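Long-range contact in Hpy188I (PDB 3OQG), which acts as a GIY-YIG restriction endonuclease of Helicobacter pylori that recognises a pseudopalindromic DNA sequence and cleaves it: residues A[41-46]-A[128-133]. Numbering follows the deposited sequence.
Sequences FNLLCE and IVQVYA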
ATOM      1  N   PHE A  41      -9.658 -22.280   0.516  1.00 27.28           N
ATOM      2  CA  PHE A  41     -10.440 -21.149   0.038  1.00 24.95           C
ATOM      3  C   PHE A  41     -11.903 -21.516  -0.093  1.00 24.52           C
ATOM      4  O   PHE A  41     -12.255 -22.665  -0.434  1.00 24.26           O
ATOM      5  CB  PHE A  41      -9.913 -20.682  -1.320  1.00 24.63           C
ATOM      6  CG  PHE A  41      -8.658 -19.871  -1.231  1.00 23.34           C
ATOM      7  CD1 PHE A  41      -8.678 -18.503  -1.478  1.00 21.97           C
ATOM      8  CD2 PHE A  41      -7.457 -20.472  -0.864  1.00 24.69           C
ATOM      9  CE1 PHE A  41      -7.526 -17.742  -1.372  1.00 23.80           C
ATOM     10  CE2 PHE A  41      -6.310 -19.748  -0.763  1.00 23.98           C
ATOM     11  CZ  PHE A  41      -6.324 -18.370  -1.016  1.00 24.29           C
ATOM     12  N   ASN A  42     -12.758 -20.533   0.169  1.00 22.64           N
ATOM     13  CA  ASN A  42     -14.191 -20.699   0.043  1.00 22.40           C
ATOM     14  C   ASN A  42     -14.753 -19.497  -0.736  1.00 20.79           C
ATOM     15  O   ASN A  42     -14.289 -18.365  -0.579  1.00 19.76           O
ATOM     16  CB  ASN A  42     -14.838 -20.769   1.416  1.00 22.53           C
ATOM     17  CG  ASN A  42     -14.255 -21.870   2.285  1.00 25.26           C
ATOM     18  OD1 ASN A  42     -13.601 -21.593   3.298  1.00 29.40           O
ATOM     19  ND2 ASN A  42     -14.485 -23.114   1.898  1.00 25.00           N
ATOM     20  N   LEU A  43     -15.736 -19.750  -1.585  1.00 20.42           N
ATOM     21  CA  LEU A  43     -16.415 -18.670  -2.311  1.00 19.14           C
ATOM     22  C   LEU A  43     -16.940 -17.610  -1.343  1.00 18.57           C
ATOM     23  O   LEU A  43     -17.662 -17.921  -0.381  1.00 19.98           O
ATOM     24  CB  LEU A  43     -17.593 -19.247  -3.118  1.00 19.12           C
ATOM     25  CG  LEU A  43     -18.348 -18.284  -4.019  1.00 17.88           C
ATOM     26  CD1 LEU A  43     -17.434 -17.708  -5.097  1.00 18.81           C
ATOM     27  CD2 LEU A  43     -19.495 -19.050  -4.637  1.00 17.25           C
ATOM     28  N   LEU A  44     -16.582 -16.361  -1.616  1.00 17.52           N
ATOM     29  CA  LEU A  44     -16.915 -15.243  -0.728  1.00 17.18           C
ATOM     30  C   LEU A  44     -17.998 -14.344  -1.302  1.00 16.23           C
ATOM     31  O   LEU A  44     -18.931 -13.974  -0.601  1.00 17.16           O
ATOM     32  CB  LEU A  44     -15.646 -14.432  -0.425  1.00 17.19           C
ATOM     33  CG  LEU A  44     -15.827 -13.194   0.460  1.00 16.81           C
ATOM     34  CD1 LEU A  44     -16.393 -13.542   1.831  1.00 17.63           C
ATOM     35  CD2 LEU A  44     -14.496 -12.414   0.564  1.00 16.74           C
ATOM     36  N   CYS A  45     -17.871 -13.984  -2.579  1.00 17.07           N
ATOM     37  CA  CYS A  45     -18.802 -13.076  -3.233  1.00 16.12           C
ATOM     38  C   CYS A  45     -18.530 -13.110  -4.724  1.00 16.36           C
ATOM     39  O   CYS A  45     -17.614 -13.802  -5.182  1.00 16.99           O
ATOM     40  CB  CYS A  45     -18.635 -11.642  -2.707  1.00 16.71           C
ATOM     41  SG  CYS A  45     -17.035 -10.864  -2.978  1.00 17.62           S
ATOM     42  N   GLU A  46     -19.335 -12.376  -5.470  1.00 16.50           N
ATOM     43  CA  GLU A  46     -19.099 -12.159  -6.884  1.00 16.17           C
ATOM     44  C   GLU A  46     -19.052 -10.670  -7.101  1.00 16.49           C
ATOM     45  O   GLU A  46     -19.719  -9.896  -6.375  1.00 15.77           O
ATOM     46  CB  GLU A  46     -20.214 -12.750  -7.740  1.00 17.36           C
ATOM     47  CG  GLU A  46     -20.159 -14.217  -7.871  1.00 18.86           C
ATOM     48  CD  GLU A  46     -21.372 -14.772  -8.533  1.00 21.03           C
ATOM     49  OE1 GLU A  46     -22.505 -14.404  -8.098  1.00 20.24           O
ATOM     50  OE2 GLU A  46     -21.198 -15.578  -9.480  1.00 23.32           O
ATOM     51  N   ILE A 128     -19.154 -11.626 -14.866  1.00 17.84           N
ATOM     52  CA  ILE A 128     -19.233 -11.695 -13.409  1.00 18.06           C
ATOM     53  C   ILE A 128     -17.975 -12.433 -12.923  1.00 17.69           C
ATOM     54  O   ILE A 128     -17.512 -13.406 -13.557  1.00 19.01           O
ATOM     55  CB  ILE A 128     -20.541 -12.357 -12.954  1.00 18.88           C
ATOM     56  CG1 ILE A 128     -21.729 -11.418 -13.258  1.00 19.81           C
ATOM     57  CG2 ILE A 128     -20.485 -12.647 -11.505  1.00 18.91           C
ATOM     58  CD1 ILE A 128     -23.083 -12.089 -13.182  1.00 22.64           C
ATOM     59  N   VAL A 129     -17.378 -11.916 -11.853  1.00 17.33           N
ATOM     60  CA  VAL A 129     -16.156 -12.459 -11.297  1.00 16.79           C
ATOM     61  C   VAL A 129     -16.464 -13.174 -10.002  1.00 16.76           C
ATOM     62  O   VAL A 129     -17.077 -12.598  -9.106  1.00 17.17           O
ATOM     63  CB  VAL A 129     -15.147 -11.323 -10.987  1.00 17.10           C
ATOM     64  CG1 VAL A 129     -13.867 -11.867 -10.450  1.00 17.07           C
ATOM     65  CG2 VAL A 129     -14.929 -10.456 -12.208  1.00 17.54           C
ATOM     66  N   GLN A 130     -16.046 -14.428  -9.881  1.00 17.23           N
ATOM     67  CA  GLN A 130     -16.146 -15.126  -8.623  1.00 16.65           C
ATOM     68  C   GLN A 130     -14.934 -14.779  -7.763  1.00 17.41           C
ATOM     69  O   GLN A 130     -13.772 -14.810  -8.252  1.00 18.39           O
ATOM     70  CB  GLN A 130     -16.278 -16.636  -8.825  1.00 17.85           C
ATOM     71  CG  GLN A 130     -17.617 -17.072  -9.417  1.00 18.38           C
ATOM     72  CD  GLN A 130     -17.805 -16.681 -10.874  1.00 20.20           C
ATOM     73  OE1 GLN A 130     -16.950 -16.965 -11.704  1.00 22.96           O
ATOM     74  NE2 GLN A 130     -18.906 -16.000 -11.187  1.00 22.64           N
ATOM     75  N   VAL A 131     -15.189 -14.512  -6.482  1.00 16.26           N
ATOM     76  CA  VAL A 131     -14.147 -14.195  -5.526  1.00 16.05           C
ATOM     77  C   VAL A 131     -14.094 -15.291  -4.462  1.00 16.97           C
ATOM     78  O   VAL A 131     -15.034 -15.461  -3.711  1.00 17.53           O
ATOM     79  CB  VAL A 131     -14.341 -12.849  -4.829  1.00 15.79           C
ATOM     80  CG1 VAL A 131     -13.116 -12.520  -3.944  1.00 16.43           C
ATOM     81  CG2 VAL A 131     -14.580 -11.737  -5.868  1.00 14.64           C
ATOM     82  N   TYR A 132     -12.999 -16.030  -4.456  1.00 17.19           N
ATOM     83  CA  TYR A 132     -12.720 -17.037  -3.422  1.00 17.70           C
ATOM     84  C   TYR A 132     -11.755 -16.457  -2.412  1.00 18.95           C
ATOM     85  O   TYR A 132     -10.863 -15.670  -2.771  1.00 19.87           O
ATOM     86  CB  TYR A 132     -12.146 -18.313  -4.053  1.00 18.45           C
ATOM     87  CG  TYR A 132     -13.057 -19.037  -5.012  1.00 18.36           C
ATOM     88  CD1 TYR A 132     -13.843 -20.118  -4.592  1.00 19.01           C
ATOM     89  CD2 TYR A 132     -13.113 -18.691  -6.351  1.00 18.00           C
ATOM     90  CE1 TYR A 132     -14.676 -20.806  -5.482  1.00 19.56           C
ATOM     91  CE2 TYR A 132     -13.974 -19.350  -7.225  1.00 18.61           C
ATOM     92  CZ  TYR A 132     -14.735 -20.423  -6.789  1.00 18.06           C
ATOM     93  OH  TYR A 132     -15.540 -21.105  -7.679  1.00 19.34           O
ATOM     94  N   ALA A 133     -11.931 -16.822  -1.145  1.00 19.30           N
ATOM     95  CA  ALA A 133     -11.153 -16.189  -0.077  1.00 19.76           C
ATOM     96  C   ALA A 133     -10.658 -17.167   0.957  1.00 20.68           C
ATOM     97  O   ALA A 133     -11.299 -18.193   1.228  1.00 21.20           O
ATOM     98  CB  ALA A 133     -11.978 -15.134   0.618  1.00 19.32           C
TER
HETATM   99  O   HOH W   1     -13.092 -18.598   3.563  1.00 27.95           O
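E46 and Q130 run next to one another in the same direction and are joined at their ends: NE2 of Q130 donates to OE2 of E46 over 2.9 Å in a nearly straight hydrogen bond. The Q130 chain bends at its second torsion (chi2 70°), bringing the amide to the carboxylate. NE2 comes to the anti side of OE2, a little out of the carboxylate plane, while OE2 lies close to the plane of the amide; the two groups are turned 57° apart. The other carboxylate oxygen, OE1, is hydrogen-bonded to N59 on the next strand, so the group is gripped from two strands. CG2 of I128 packs against the same carboxylate, 3.6 Å from OE2 of E46.

On this side of the sheet L43 also meets Y132. With CG of L43 anti to the backbone N (chi1 -175°), its methyl CD1 sits over the centre of the tyrosine ring, 4.2 Å from the centroid, in a CH-pi contact; the Y132 ring also stacks with that of Y32. On the opposite face SG of C45 lies 3.8 Å from CB of V131. L44, turned toward the neighbouring strand, rests CD2 3.7 Å from CB of A133, near I91 of helix 91-98. At the end of the pairing F41 directs its ring edge at the carbonyl of Y132 and reaches I162 of the second subunit.

N42 and A133 exchange two backbone hydrogen bonds, and a water lies within hydrogen-bonding distance of N42 OD1 and A133 O. Further along, O of V131 accepts the N-H of L44 (N to O 2.8 Å) and, weakly, that of C45, while V131 N donates to C45 O. Two residues thus face one, a classic beta bulge in the antiparallel pairing of strands 42-50 and 129-134, within the central sheet of this GIY-YIG nuclease.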